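Local structure of uncharacterized NTF2-like protein (Cytophaga hutchinsonii ATCC 33406, 3F40) at residues E14-L19 with V73-D78; Y77-N82 with I86-L91. The protein is of unknown function but belongs to the NTF2-like, SnoaL-like family, whose members often use the pocket inside the curved sheet for binding small molecules or catalysis. All blocks are in the same frame, centred on the assembly; numbering follows the deposited sequence.

Contact 1. Residues E14-L19 with V73-D78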
loop_
_atom_site.group_PDB
_atom_site.type_symbol
_atom_site.label_atom_id
_atom_site.label_comp_id
_atom_site.label_asym_id
_atom_site.label_seq_id
_atom_site.Cartn_x
_atom_site.Cartn_y
_atom_site.Cartn_z
ATOM N N GLU A 14 13.674 -1.733 -12.136
ATOM C CA GLU A 14 13.886 -1.726 -13.589
ATOM C C GLU A 14 12.565 -1.629 -14.320
ATOM O O GLU A 14 12.457 -0.946 -15.332
ATOM C CB GLU A 14 14.603 -2.969 -14.048
ATOM C CG GLU A 14 16.023 -3.022 -13.612
ATOM C CD GLU A 14 16.698 -4.288 -13.989
ATOM O OE1 GLU A 14 15.989 -5.205 -14.574
ATOM O OE2 GLU A 14 17.912 -4.339 -13.641
ATOM N N PHE A 15 11.553 -2.322 -13.829
ATOM C CA PHE A 15 10.208 -2.246 -14.451
ATOM C C PHE A 15 9.675 -0.831 -14.389
ATOM O O PHE A 15 9.186 -0.293 -15.388
ATOM C CB PHE A 15 9.254 -3.245 -13.745
ATOM C CG PHE A 15 7.848 -3.231 -14.273
ATOM C CD1 PHE A 15 7.572 -3.745 -15.535
ATOM C CD2 PHE A 15 6.793 -2.755 -13.520
ATOM C CE1 PHE A 15 6.290 -3.728 -16.036
ATOM C CE2 PHE A 15 5.518 -2.761 -14.027
ATOM C CZ PHE A 15 5.273 -3.254 -15.282
ATOM N N ILE A 16 9.782 -0.205 -13.220
ATOM C CA ILE A 16 9.312 1.156 -13.066
ATOM C C ILE A 16 10.124 2.094 -13.964
ATOM O O ILE A 16 9.540 2.971 -14.607
ATOM C CB ILE A 16 9.370 1.644 -11.620
ATOM C CG1 ILE A 16 8.464 0.787 -10.751
ATOM C CG2 ILE A 16 9.000 3.107 -11.519
ATOM C CD1 ILE A 16 6.985 0.810 -11.132
ATOM N N HIS A 17 11.443 1.891 -14.043
ATOM C CA HIS A 17 12.279 2.744 -14.918
ATOM C C HIS A 17 11.894 2.596 -16.380
ATOM O O HIS A 17 11.862 3.586 -17.122
ATOM C CB HIS A 17 13.751 2.412 -14.741
ATOM C CG HIS A 17 14.637 3.278 -15.555
ATOM N ND1 HIS A 17 14.768 4.621 -15.306
ATOM C CD2 HIS A 17 15.410 2.999 -16.625
ATOM C CE1 HIS A 17 15.614 5.135 -16.189
ATOM N NE2 HIS A 17 15.995 4.182 -17.010
ATOM N N ALA A 18 11.631 1.363 -16.780
ATOM C CA ALA A 18 11.187 1.112 -18.142
ATOM C C ALA A 18 9.876 1.858 -18.422
ATOM O O ALA A 18 9.719 2.517 -19.453
ATOM C CB ALA A 18 11.076 -0.386 -18.420
ATOM N N LEU A 19 8.914 1.801 -17.531
ATOM C CA LEU A 19 7.663 2.531 -17.765
ATOM C C LEU A 19 7.916 4.041 -17.818
ATOM O O LEU A 19 7.393 4.759 -18.676
ATOM C CB LEU A 19 6.640 2.197 -16.677
ATOM C CG LEU A 19 6.132 0.766 -16.632
ATOM C CD1 LEU A 19 5.248 0.545 -15.414
ATOM C CD2 LEU A 19 5.378 0.408 -17.911
ATOM N N VAL A 73 7.231 -7.169 -3.071
ATOM C CA VAL A 73 7.738 -5.809 -3.011
ATOM C C VAL A 73 6.564 -4.856 -2.986
ATOM O O VAL A 73 5.626 -5.002 -3.757
ATOM C CB VAL A 73 8.691 -5.492 -4.214
ATOM C CG1 VAL A 73 9.014 -3.983 -4.289
ATOM C CG2 VAL A 73 9.946 -6.343 -4.111
ATOM N N CYS A 74 6.589 -3.900 -2.069
ATOM C CA CYS A 74 5.556 -2.869 -2.040
ATOM C C CYS A 74 6.157 -1.484 -2.208
ATOM O O CYS A 74 7.022 -1.067 -1.443
ATOM C CB CYS A 74 4.733 -2.944 -0.746
ATOM S SG CYS A 74 3.150 -2.062 -0.879
ATOM N N LEU A 75 5.651 -0.774 -3.208
ATOM C CA LEU A 75 6.080 0.581 -3.502
ATOM C C LEU A 75 5.032 1.576 -3.058
ATOM O O LEU A 75 3.843 1.380 -3.275
ATOM C CB LEU A 75 6.313 0.798 -5.006
ATOM C CG LEU A 75 7.335 -0.133 -5.677
ATOM C CD1 LEU A 75 7.496 0.229 -7.181
ATOM C CD2 LEU A 75 8.665 -0.128 -4.994
ATOM N N ILE A 76 5.481 2.661 -2.443
ATOM C CA ILE A 76 4.689 3.829 -2.168
ATOM C C ILE A 76 5.125 4.849 -3.206
ATOM O O ILE A 76 6.276 5.264 -3.252
ATOM C CB ILE A 76 4.955 4.374 -0.754
ATOM C CG1 ILE A 76 4.654 3.319 0.310
ATOM C CG2 ILE A 76 4.161 5.640 -0.475
ATOM C CD1 ILE A 76 3.224 2.811 0.329
ATOM N N TYR A 77 4.196 5.204 -4.081
ATOM C CA TYR A 77 4.528 6.053 -5.196
ATOM C C TYR A 77 3.381 6.949 -5.628
ATOM O O TYR A 77 2.211 6.661 -5.418
ATOM C CB TYR A 77 5.064 5.232 -6.376
ATOM C CG TYR A 77 4.301 3.992 -6.890
ATOM C CD1 TYR A 77 2.986 3.721 -6.572
ATOM C CD2 TYR A 77 4.938 3.127 -7.752
ATOM C CE1 TYR A 77 2.347 2.574 -7.060
ATOM C CE2 TYR A 77 4.336 2.000 -8.265
ATOM C CZ TYR A 77 3.033 1.718 -7.916
ATOM O OH TYR A 77 2.414 0.581 -8.432
ATOM N N ASP A 78 3.763 8.064 -6.256
ATOM C CA ASP A 78 2.799 8.953 -6.891
ATOM C C ASP A 78 2.729 8.514 -8.347
ATOM O O ASP A 78 3.775 8.320 -9.008
ATOM C CB ASP A 78 3.209 10.411 -6.778
ATOM C CG ASP A 78 3.078 10.952 -5.382
ATOM O OD1 ASP A 78 2.363 10.384 -4.540
ATOM O OD2 ASP A 78 3.685 12.008 -5.136
#

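Contact 2. Residues Y77-N82 with I86-L91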
loop_
_atom_site.group_PDB
_atom_site.type_symbol
_atom_site.label_atom_id
_atom_site.label_comp_id
_atom_site.label_asym_id
_atom_site.label_seq_id
_atom_site.Cartn_x
_atom_site.Cartn_y
_atom_site.Cartn_z
ATOM N N TYR A 77 4.196 5.204 -4.081
ATOM C CA TYR A 77 4.528 6.053 -5.196
ATOM C C TYR A 77 3.381 6.949 -5.628
ATOM O O TYR A 77 2.211 6.661 -5.418
ATOM C CB TYR A 77 5.064 5.232 -6.376
ATOM C CG TYR A 77 4.301 3.992 -6.890
ATOM C CD1 TYR A 77 2.986 3.721 -6.572
ATOM C CD2 TYR A 77 4.938 3.127 -7.752
ATOM C CE1 TYR A 77 2.347 2.574 -7.060
ATOM C CE2 TYR A 77 4.336 2.000 -8.265
ATOM C CZ TYR A 77 3.033 1.718 -7.916
ATOM O OH TYR A 77 2.414 0.581 -8.432
ATOM N N ASP A 78 3.763 8.064 -6.256
ATOM C CA ASP A 78 2.799 8.953 -6.891
ATOM C C ASP A 78 2.729 8.514 -8.347
ATOM O O ASP A 78 3.775 8.320 -9.008
ATOM C CB ASP A 78 3.209 10.411 -6.778
ATOM C CG ASP A 78 3.078 10.952 -5.382
ATOM O OD1 ASP A 78 2.363 10.384 -4.540
ATOM O OD2 ASP A 78 3.685 12.008 -5.136
ATOM N N ILE A 79 1.511 8.367 -8.862
ATOM C CA ILE A 79 1.310 7.990 -10.249
ATOM C C ILE A 79 0.630 9.143 -10.981
ATOM O O ILE A 79 -0.414 9.641 -10.565
ATOM C CB ILE A 79 0.451 6.707 -10.428
ATOM C CG1 ILE A 79 0.835 5.591 -9.440
ATOM C CG2 ILE A 79 0.589 6.228 -11.861
ATOM C CD1 ILE A 79 -0.079 4.386 -9.511
ATOM N N ASN A 80 1.287 9.607 -12.023
ATOM C CA ASN A 80 0.710 10.617 -12.910
ATOM C C ASN A 80 -0.092 9.882 -13.972
ATOM O O ASN A 80 0.451 9.199 -14.830
ATOM C CB ASN A 80 1.801 11.502 -13.509
ATOM C CG ASN A 80 1.223 12.642 -14.297
ATOM O OD1 ASN A 80 0.242 12.470 -14.990
ATOM N ND2 ASN A 80 1.824 13.816 -14.186
HETATM N N MSE A 81 -1.408 9.965 -13.820
HETATM C CA MSE A 81 -2.334 9.306 -14.704
HETATM C C MSE A 81 -3.069 10.396 -15.469
HETATM O O MSE A 81 -4.001 11.032 -14.959
HETATM C CB MSE A 81 -3.286 8.439 -13.887
HETATM C CG MSE A 81 -2.549 7.378 -13.036
HETATM SE SE MSE A 81 -3.709 6.358 -11.843
HETATM C CE MSE A 81 -4.782 5.504 -13.155
ATOM N N ASN A 82 -2.574 10.621 -16.678
ATOM C CA ASN A 82 -3.164 11.572 -17.615
ATOM C C ASN A 82 -3.351 12.940 -16.991
ATOM O O ASN A 82 -4.363 13.610 -17.173
ATOM C CB ASN A 82 -4.460 10.983 -18.148
ATOM C CG ASN A 82 -4.214 9.773 -19.034
ATOM O OD1 ASN A 82 -4.615 8.644 -18.699
ATOM N ND2 ASN A 82 -3.511 9.989 -20.151
ATOM N N ILE A 86 -1.877 10.833 -8.406
ATOM C CA ILE A 86 -2.547 10.019 -7.418
ATOM C C ILE A 86 -1.529 9.308 -6.568
ATOM O O ILE A 86 -0.613 8.693 -7.099
ATOM C CB ILE A 86 -3.383 8.949 -8.135
ATOM C CG1 ILE A 86 -4.411 9.624 -9.053
ATOM C CG2 ILE A 86 -4.004 7.946 -7.131
ATOM C CD1 ILE A 86 -5.670 10.027 -8.383
ATOM N N ALA A 87 -1.693 9.404 -5.247
ATOM C CA ALA A 87 -0.844 8.671 -4.320
ATOM C C ALA A 87 -1.373 7.257 -4.205
ATOM O O ALA A 87 -2.532 7.034 -3.873
ATOM C CB ALA A 87 -0.794 9.330 -2.932
ATOM N N ALA A 88 -0.476 6.303 -4.413
ATOM C CA ALA A 88 -0.836 4.888 -4.436
ATOM C C ALA A 88 0.192 4.029 -3.718
ATOM O O ALA A 88 1.315 4.446 -3.439
ATOM C CB ALA A 88 -0.933 4.391 -5.905
ATOM N N SER A 89 -0.236 2.808 -3.446
ATOM C CA SER A 89 0.622 1.744 -2.965
ATOM C C SER A 89 0.519 0.586 -3.955
ATOM O O SER A 89 -0.567 0.169 -4.262
ATOM C CB SER A 89 0.178 1.299 -1.569
ATOM O OG SER A 89 0.982 0.239 -1.107
ATOM N N GLY A 90 1.646 0.076 -4.423
ATOM C CA GLY A 90 1.668 -1.001 -5.406
ATOM C C GLY A 90 2.358 -2.212 -4.822
ATOM O O GLY A 90 3.498 -2.138 -4.364
ATOM N N LEU A 91 1.658 -3.346 -4.847
ATOM C CA LEU A 91 2.143 -4.608 -4.307
ATOM C C LEU A 91 2.474 -5.549 -5.466
ATOM O O LEU A 91 1.599 -5.972 -6.220
ATOM C CB LEU A 91 1.071 -5.224 -3.425
ATOM C CG LEU A 91 1.362 -6.590 -2.845
ATOM C CD1 LEU A 91 2.527 -6.554 -1.858
ATOM C CD2 LEU A 91 0.085 -7.134 -2.180
#

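Contact 1. Residues E14-L19 with V73-D78
I16 carries the helix side of this contact alone, and it meets two residues of the strand, L75 and Y77, through carbon only. Toward L75 the approach is tip to tip: CG1 of I16 lies 3.7 Å from CD1 of L75, and the terminal CD1 of I16 is 4.0 Å from that same methyl. The leucine branch gets there because CD1 stands anti to CA (chi2 -178°), so the side chain is stretched out from the strand. With I16 and L75 CA atoms 10.1 Å apart, the two side chains bridge the whole distance between helix and sheet.

Against the aromatic ring the isoleucine comes differently. Its CD1 sits at the edge of Y77, near the ring plane and 4.1 Å from CE2, so this is an edge contact and not a methyl lying over the face. One face of the ring is instead met from within the strand: CB of L75 lies 3.8 Å above the plane, offset toward the rim.

No hydrogen bond crosses the contact, and all three touching residues are buried. Y92 of strand 84-95 touches both I16 and L75, and M66 of strand 60-69 packs on L75, so neighbouring strands add to the packing round it. On the helix, E14 turns to a salt bridge with R30. Packing of an N-terminal helix against the inner side of a strongly curved sheet is characteristic of the NTF2-like, cone-shaped alpha+beta fold.

Contact 2. Residues Y77-N82 with I86-L91
Y77 lays its phenol across the neighbouring strand and brings OH within 3.5 Å of CA of G90, where there is no side chain to hold it off. A CB on G90 would point toward the tyrosine, so the dip in the strand at this glycine is what the phenol end fills. The ring reaches it because CG sits between the backbone N and the carbonyl carbon (chi1 50°), the crowded position. The ring also passes the methyl of A88, 3.9 Å from CE1. The same methyl also meets I79, whose CD1 is 3.7 Å from A88 CB. At the hairpin end, the selenium of the selenomethionine M81 rests loosely on CG1 of I86.

On the opposite face the fit is slighter: D78 OD1 lies 3.7 Å from CB of A87. The backbones beneath are antiparallel, with Y77-A88 and I79-I86 as hydrogen-bonded pairs flanking the non-hydrogen-bonded pair D78-A87. The bond from I79 N to I86 O is 2.8 Å and nearly straight (174° at the hydrogen), and CA of D78 adds a CA-H...O contact to that oxygen.

Y77 OH is hydrogen-bonded to OH of Y92, and an alanine in place of Y77 would probably leave the Y92 hydroxyl without this partner and open a gap beside A88 and G90.

Strand 60-69 flanks the hairpin beyond 72-81, with Y61 touching Y77 and I79, while strand 98-105 flanks it beyond 84-95, with V104 against Y77 and A88. On the face of D78 and A87, Y105 of the second subunit packs on A87 and S89, and S89 OG bonds to its counterpart in that subunit.

How the contacts relate
From the N terminus, helix 8-20 comes first, and contact 1 closes a long loop from it to strand 72-81; the 53 residues between take in helices 24-29 and 47-57 and the strands up to 60-69. Contact 2 then closes a short one, the hairpin turn between strands 72-81 and 84-95. The loops neither nest nor cross: the second starts where the first ends, with Y77 and D78 in both. Further along the same strand pair, L75 N and G90 O, 2.8 Å apart, are probably hydrogen-bonded, joining the two contacts directly. Together they tie the N-terminal helix to the hairpin of strands 72-81 and 84-95, whose other face packs against the second subunit.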